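Local atomic coordinates of SVS_variant_AS1 (Streptomyces sp. CWA1, PDB entry 6TJA), a protein that probably acts as a class I terpene cyclase, an engineered reconstructed ancestor of spiroviolene synthase that turns geranylgeranyl diphosphate into a cyclic diterpene. Residues A215-D227 / L268-H280. Numbering follows the deposited sequence.
Sequences ALTEMAIMVAALD and LRDRILLRFLELH
Reciprocal knobs-into-holes packing joins two antiparallel helices here, Met219 entering the hole formed by Ile272, Arg275, Phe276 and Leu279, while Ile272 enters that of Met219, Met222, Val223 and Leu226. The segment axes approach to 9.4 Å at 150°. Met219 SD lies beside Arg275 CG, 3.6 Å away, and the bend at the last torsion of Met219 (chi3 -85°) swings CE to 3.8 Å from Leu279 CD2. Further along, Leu216 CD2 lies 3.7 Å from Leu279 CB, and the Phe276 ring turns its edge to the carbonyl oxygen of Leu216. This is core packing in the all-helical class I terpene synthase fold; helix 289-309 adds Ile302 against Ala220 and Val223. Helix 211-231 runs on past Asp227 into a sequence that matches the metal-binding NSE motif of the family. At that end Arg269 grips Asp227 side-on: NE reaches OD1 at 2.8 Å, bent to 143°, and NH2 meets the syn lone pair of OD2 at 2.9 Å, almost straight and in the guanidinium plane. Val223 CG1 covers one guanidinium face, 3.5 Å from Arg269 NE. A leucine in place of Arg269 would probably leave the buried Asp227 carboxylate without its countercharge and free to turn. The remaining nitrogen, Arg269 NH1, bonds to Asp270 OD1 and the backbone oxygen of Tyr14, tying this salt-bridge network to the N-terminal loop.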
loop_
_atom_site.group_PDB
_atom_site.type_symbol
_atom_site.label_atom_id
_atom_site.label_comp_id
_atom_site.label_asym_id
_atom_site.label_seq_id
_atom_site.Cartn_x
_atom_site.Cartn_y
_atom_site.Cartn_z
ATOM N N ALA A 215 10.680 9.771 -7.874
ATOM C CA ALA A 215 11.275 9.215 -9.116
ATOM C C ALA A 215 12.694 8.706 -8.842
ATOM O O ALA A 215 13.061 7.643 -9.368
ATOM C CB ALA A 215 11.259 10.215 -10.224
ATOM N N LEU A 216 13.473 9.401 -8.029
ATOM C CA LEU A 216 14.859 8.940 -7.706
ATOM C C LEU A 216 14.737 7.627 -6.946
ATOM O O LEU A 216 15.546 6.752 -7.171
ATOM C CB LEU A 216 15.590 9.991 -6.849
ATOM C CG LEU A 216 16.118 11.197 -7.615
ATOM C CD1 LEU A 216 16.598 12.289 -6.653
ATOM C CD2 LEU A 216 17.254 10.801 -8.556
ATOM N N THR A 217 13.722 7.497 -6.096
ATOM C CA THR A 217 13.523 6.290 -5.270
ATOM C C THR A 217 13.141 5.123 -6.202
ATOM O O THR A 217 13.753 4.017 -6.110
ATOM C CB THR A 217 12.504 6.548 -4.153
ATOM O OG1 THR A 217 12.947 7.606 -3.292
ATOM C CG2 THR A 217 12.289 5.299 -3.328
ATOM N N GLU A 218 12.165 5.351 -7.081
ATOM C CA GLU A 218 11.737 4.326 -8.057
ATOM C C GLU A 218 12.947 3.909 -8.905
ATOM O O GLU A 218 13.137 2.709 -9.100
ATOM C CB GLU A 218 10.548 4.854 -8.839
ATOM C CG GLU A 218 9.251 4.824 -8.053
ATOM C CD GLU A 218 8.015 4.786 -8.930
ATOM O OE1 GLU A 218 8.170 5.010 -10.155
ATOM O OE2 GLU A 218 6.895 4.538 -8.401
ATOM N N MET A 219 13.790 4.853 -9.316
ATOM C CA MET A 219 14.913 4.545 -10.221
ATOM C C MET A 219 15.909 3.692 -9.457
ATOM O O MET A 219 16.411 2.678 -10.029
ATOM C CB MET A 219 15.552 5.820 -10.772
ATOM C CG MET A 219 14.679 6.375 -11.884
ATOM S SD MET A 219 15.371 7.618 -12.939
ATOM C CE MET A 219 15.030 9.070 -11.939
ATOM N N ALA A 220 16.175 4.065 -8.209
ATOM C CA ALA A 220 17.104 3.301 -7.365
ATOM C C ALA A 220 16.583 1.870 -7.287
ATOM O O ALA A 220 17.389 0.920 -7.419
ATOM C CB ALA A 220 17.228 3.943 -6.016
ATOM N N ILE A 221 15.272 1.726 -7.061
ATOM C CA ILE A 221 14.595 0.413 -6.869
ATOM C C ILE A 221 14.679 -0.388 -8.166
ATOM O O ILE A 221 14.990 -1.573 -8.089
ATOM C CB ILE A 221 13.159 0.611 -6.369
ATOM C CG1 ILE A 221 13.176 1.096 -4.926
ATOM C CG2 ILE A 221 12.314 -0.648 -6.510
ATOM C CD1 ILE A 221 11.820 1.567 -4.454
ATOM N N MET A 222 14.472 0.255 -9.309
ATOM C CA MET A 222 14.407 -0.403 -10.628
ATOM C C MET A 222 15.804 -0.884 -11.008
ATOM O O MET A 222 15.907 -1.981 -11.540
ATOM C CB MET A 222 13.857 0.540 -11.696
ATOM C CG MET A 222 13.480 -0.181 -13.003
ATOM S SD MET A 222 12.051 -1.306 -12.819
ATOM C CE MET A 222 10.771 -0.118 -13.154
ATOM N N VAL A 223 16.858 -0.130 -10.703
ATOM C CA VAL A 223 18.247 -0.561 -11.027
ATOM C C VAL A 223 18.590 -1.764 -10.146
ATOM O O VAL A 223 19.096 -2.760 -10.703
ATOM C CB VAL A 223 19.279 0.562 -10.872
ATOM C CG1 VAL A 223 20.695 0.022 -11.063
ATOM C CG2 VAL A 223 18.994 1.718 -11.822
ATOM N N ALA A 224 18.284 -1.696 -8.843
ATOM C CA ALA A 224 18.534 -2.792 -7.873
ATOM C C ALA A 224 17.790 -4.057 -8.312
ATOM O O ALA A 224 18.366 -5.152 -8.194
ATOM C CB ALA A 224 18.097 -2.412 -6.471
ATOM N N ALA A 225 16.528 -3.918 -8.716
ATOM C CA ALA A 225 15.697 -5.020 -9.249
ATOM C C ALA A 225 16.384 -5.668 -10.458
ATOM O O ALA A 225 16.436 -6.874 -10.535
ATOM C CB ALA A 225 14.331 -4.511 -9.636
ATOM N N LEU A 226 16.834 -4.883 -11.417
ATOM C CA LEU A 226 17.416 -5.399 -12.686
ATOM C C LEU A 226 18.819 -5.937 -12.391
ATOM O O LEU A 226 19.241 -6.896 -13.044
ATOM C CB LEU A 226 17.430 -4.263 -13.715
ATOM C CG LEU A 226 16.073 -3.789 -14.225
ATOM C CD1 LEU A 226 16.271 -2.658 -15.209
ATOM C CD2 LEU A 226 15.289 -4.906 -14.874
ATOM N N ASP A 227 19.528 -5.349 -11.427
ATOM C CA ASP A 227 20.790 -5.952 -10.922
ATOM C C ASP A 227 20.446 -7.311 -10.301
ATOM O O ASP A 227 21.175 -8.267 -10.574
ATOM C CB ASP A 227 21.574 -4.962 -10.048
ATOM C CG ASP A 227 22.196 -3.850 -10.879
ATOM O OD1 ASP A 227 22.126 -3.937 -12.128
ATOM O OD2 ASP A 227 22.694 -2.891 -10.296
ATOM N N LEU A 268 18.992 -0.996 -21.256
ATOM C CA LEU A 268 17.926 -0.300 -20.618
ATOM C C LEU A 268 18.166 0.001 -19.127
ATOM O O LEU A 268 17.765 1.003 -18.658
ATOM C CB LEU A 268 16.585 -0.933 -20.926
ATOM C CG LEU A 268 16.309 -2.316 -20.437
ATOM C CD1 LEU A 268 15.956 -2.277 -18.979
ATOM C CD2 LEU A 268 15.214 -2.931 -21.259
ATOM N N ARG A 269 18.873 -0.866 -18.443
ATOM C CA ARG A 269 19.205 -0.730 -16.996
ATOM C C ARG A 269 20.159 0.456 -16.855
ATOM O O ARG A 269 19.935 1.324 -15.989
ATOM C CB ARG A 269 19.756 -2.067 -16.471
ATOM C CG ARG A 269 20.276 -2.062 -15.038
ATOM C CD ARG A 269 21.711 -1.609 -15.018
ATOM N NE ARG A 269 22.344 -1.656 -13.705
ATOM C CZ ARG A 269 23.429 -0.967 -13.387
ATOM N NH1 ARG A 269 23.996 -0.172 -14.279
ATOM N NH2 ARG A 269 23.940 -1.066 -12.175
ATOM N N ASP A 270 21.151 0.519 -17.739
ATOM C CA ASP A 270 22.151 1.606 -17.775
ATOM C C ASP A 270 21.457 2.939 -18.105
ATOM O O ASP A 270 21.786 3.954 -17.489
ATOM C CB ASP A 270 23.260 1.257 -18.759
ATOM C CG ASP A 270 24.254 0.215 -18.271
ATOM O OD1 ASP A 270 24.132 -0.261 -17.124
ATOM O OD2 ASP A 270 25.127 -0.128 -19.069
ATOM N N ARG A 271 20.491 2.935 -19.016
ATOM C CA ARG A 271 19.739 4.162 -19.349
ATOM C C ARG A 271 19.059 4.672 -18.064
ATOM O O ARG A 271 19.118 5.880 -17.802
ATOM C CB ARG A 271 18.788 3.874 -20.514
ATOM C CG ARG A 271 17.865 5.044 -20.800
ATOM C CD ARG A 271 16.810 4.815 -21.858
ATOM N NE ARG A 271 17.311 4.276 -23.115
ATOM C CZ ARG A 271 16.800 4.564 -24.310
ATOM N NH1 ARG A 271 15.861 5.469 -24.431
ATOM N NH2 ARG A 271 17.270 3.986 -25.392
ATOM N N ILE A 272 18.455 3.787 -17.265
ATOM C CA ILE A 272 17.717 4.178 -16.031
ATOM C C ILE A 272 18.726 4.709 -15.001
ATOM O O ILE A 272 18.429 5.735 -14.370
ATOM C CB ILE A 272 16.870 3.022 -15.477
ATOM C CG1 ILE A 272 15.787 2.591 -16.461
ATOM C CG2 ILE A 272 16.257 3.399 -14.143
ATOM C CD1 ILE A 272 15.126 1.270 -16.101
ATOM N N LEU A 273 19.896 4.086 -14.855
ATOM C CA LEU A 273 20.910 4.590 -13.889
ATOM C C LEU A 273 21.408 5.977 -14.319
ATOM O O LEU A 273 21.531 6.823 -13.460
ATOM C CB LEU A 273 22.067 3.605 -13.756
ATOM C CG LEU A 273 23.099 4.007 -12.710
ATOM C CD1 LEU A 273 22.432 4.326 -11.376
ATOM C CD2 LEU A 273 24.105 2.897 -12.550
ATOM N N LEU A 274 21.617 6.220 -15.607
ATOM C CA LEU A 274 22.008 7.563 -16.128
ATOM C C LEU A 274 20.938 8.619 -15.806
ATOM O O LEU A 274 21.300 9.738 -15.405
ATOM C CB LEU A 274 22.230 7.480 -17.638
ATOM C CG LEU A 274 23.667 7.717 -18.099
ATOM C CD1 LEU A 274 24.679 6.921 -17.283
ATOM C CD2 LEU A 274 23.793 7.369 -19.568
ATOM N N ARG A 275 19.662 8.308 -15.999
ATOM C CA ARG A 275 18.621 9.276 -15.632
ATOM C C ARG A 275 18.660 9.477 -14.107
ATOM O O ARG A 275 18.581 10.613 -13.680
ATOM C CB ARG A 275 17.260 8.850 -16.166
ATOM C CG ARG A 275 16.152 9.792 -15.734
ATOM C CD ARG A 275 16.395 11.241 -16.093
ATOM N NE ARG A 275 15.290 12.046 -15.603
ATOM C CZ ARG A 275 15.346 13.349 -15.368
ATOM N NH1 ARG A 275 16.448 14.033 -15.587
ATOM N NH2 ARG A 275 14.298 13.969 -14.888
ATOM N N PHE A 276 18.873 8.440 -13.333
ATOM C CA PHE A 276 18.961 8.599 -11.902
ATOM C C PHE A 276 20.112 9.547 -11.515
ATOM O O PHE A 276 19.939 10.387 -10.721
ATOM C CB PHE A 276 19.070 7.253 -11.192
ATOM C CG PHE A 276 19.519 7.353 -9.769
ATOM C CD1 PHE A 276 20.827 7.516 -9.468
ATOM C CD2 PHE A 276 18.618 7.269 -8.741
ATOM C CE1 PHE A 276 21.234 7.651 -8.193
ATOM C CE2 PHE A 276 19.022 7.376 -7.457
ATOM C CZ PHE A 276 20.339 7.573 -7.185
ATOM N N LEU A 277 21.268 9.395 -12.122
ATOM C CA LEU A 277 22.395 10.237 -11.835
ATOM C C LEU A 277 22.131 11.677 -12.235
ATOM O O LEU A 277 22.480 12.583 -11.527
ATOM C CB LEU A 277 23.660 9.714 -12.494
ATOM C CG LEU A 277 24.116 8.344 -12.063
ATOM C CD1 LEU A 277 25.083 7.777 -13.041
ATOM C CD2 LEU A 277 24.644 8.307 -10.664
ATOM N N GLU A 278 21.514 11.845 -13.385
ATOM C CA GLU A 278 21.172 13.151 -13.873
ATOM C C GLU A 278 20.177 13.833 -12.941
ATOM O O GLU A 278 20.436 14.904 -12.496
ATOM C CB GLU A 278 20.724 13.103 -15.331
ATOM C CG GLU A 278 20.100 14.373 -15.834
ATOM C CD GLU A 278 19.554 14.286 -17.249
ATOM O OE1 GLU A 278 18.611 13.551 -17.524
ATOM O OE2 GLU A 278 20.061 14.984 -18.109
ATOM N N LEU A 279 19.080 13.183 -12.595
ATOM C CA LEU A 279 18.095 13.819 -11.666
ATOM C C LEU A 279 18.742 14.058 -10.291
ATOM O O LEU A 279 18.449 15.066 -9.633
ATOM C CB LEU A 279 16.864 12.923 -11.569
ATOM C CG LEU A 279 15.726 13.481 -10.717
ATOM C CD1 LEU A 279 15.395 14.923 -11.081
ATOM C CD2 LEU A 279 14.499 12.624 -10.864
ATOM N N HIS A 280 19.597 13.151 -9.842
ATOM C CA HIS A 280 20.234 13.254 -8.508
ATOM C C HIS A 280 21.036 14.561 -8.460
ATOM O O HIS A 280 20.922 15.298 -7.469
ATOM C CB HIS A 280 21.093 12.018 -8.191
ATOM C CG HIS A 280 21.906 12.216 -6.957
ATOM N ND1 HIS A 280 23.099 12.911 -6.969
ATOM C CD2 HIS A 280 21.643 11.921 -5.666
ATOM C CE1 HIS A 280 23.569 12.968 -5.735
ATOM N NE2 HIS A 280 22.675 12.395 -4.914
#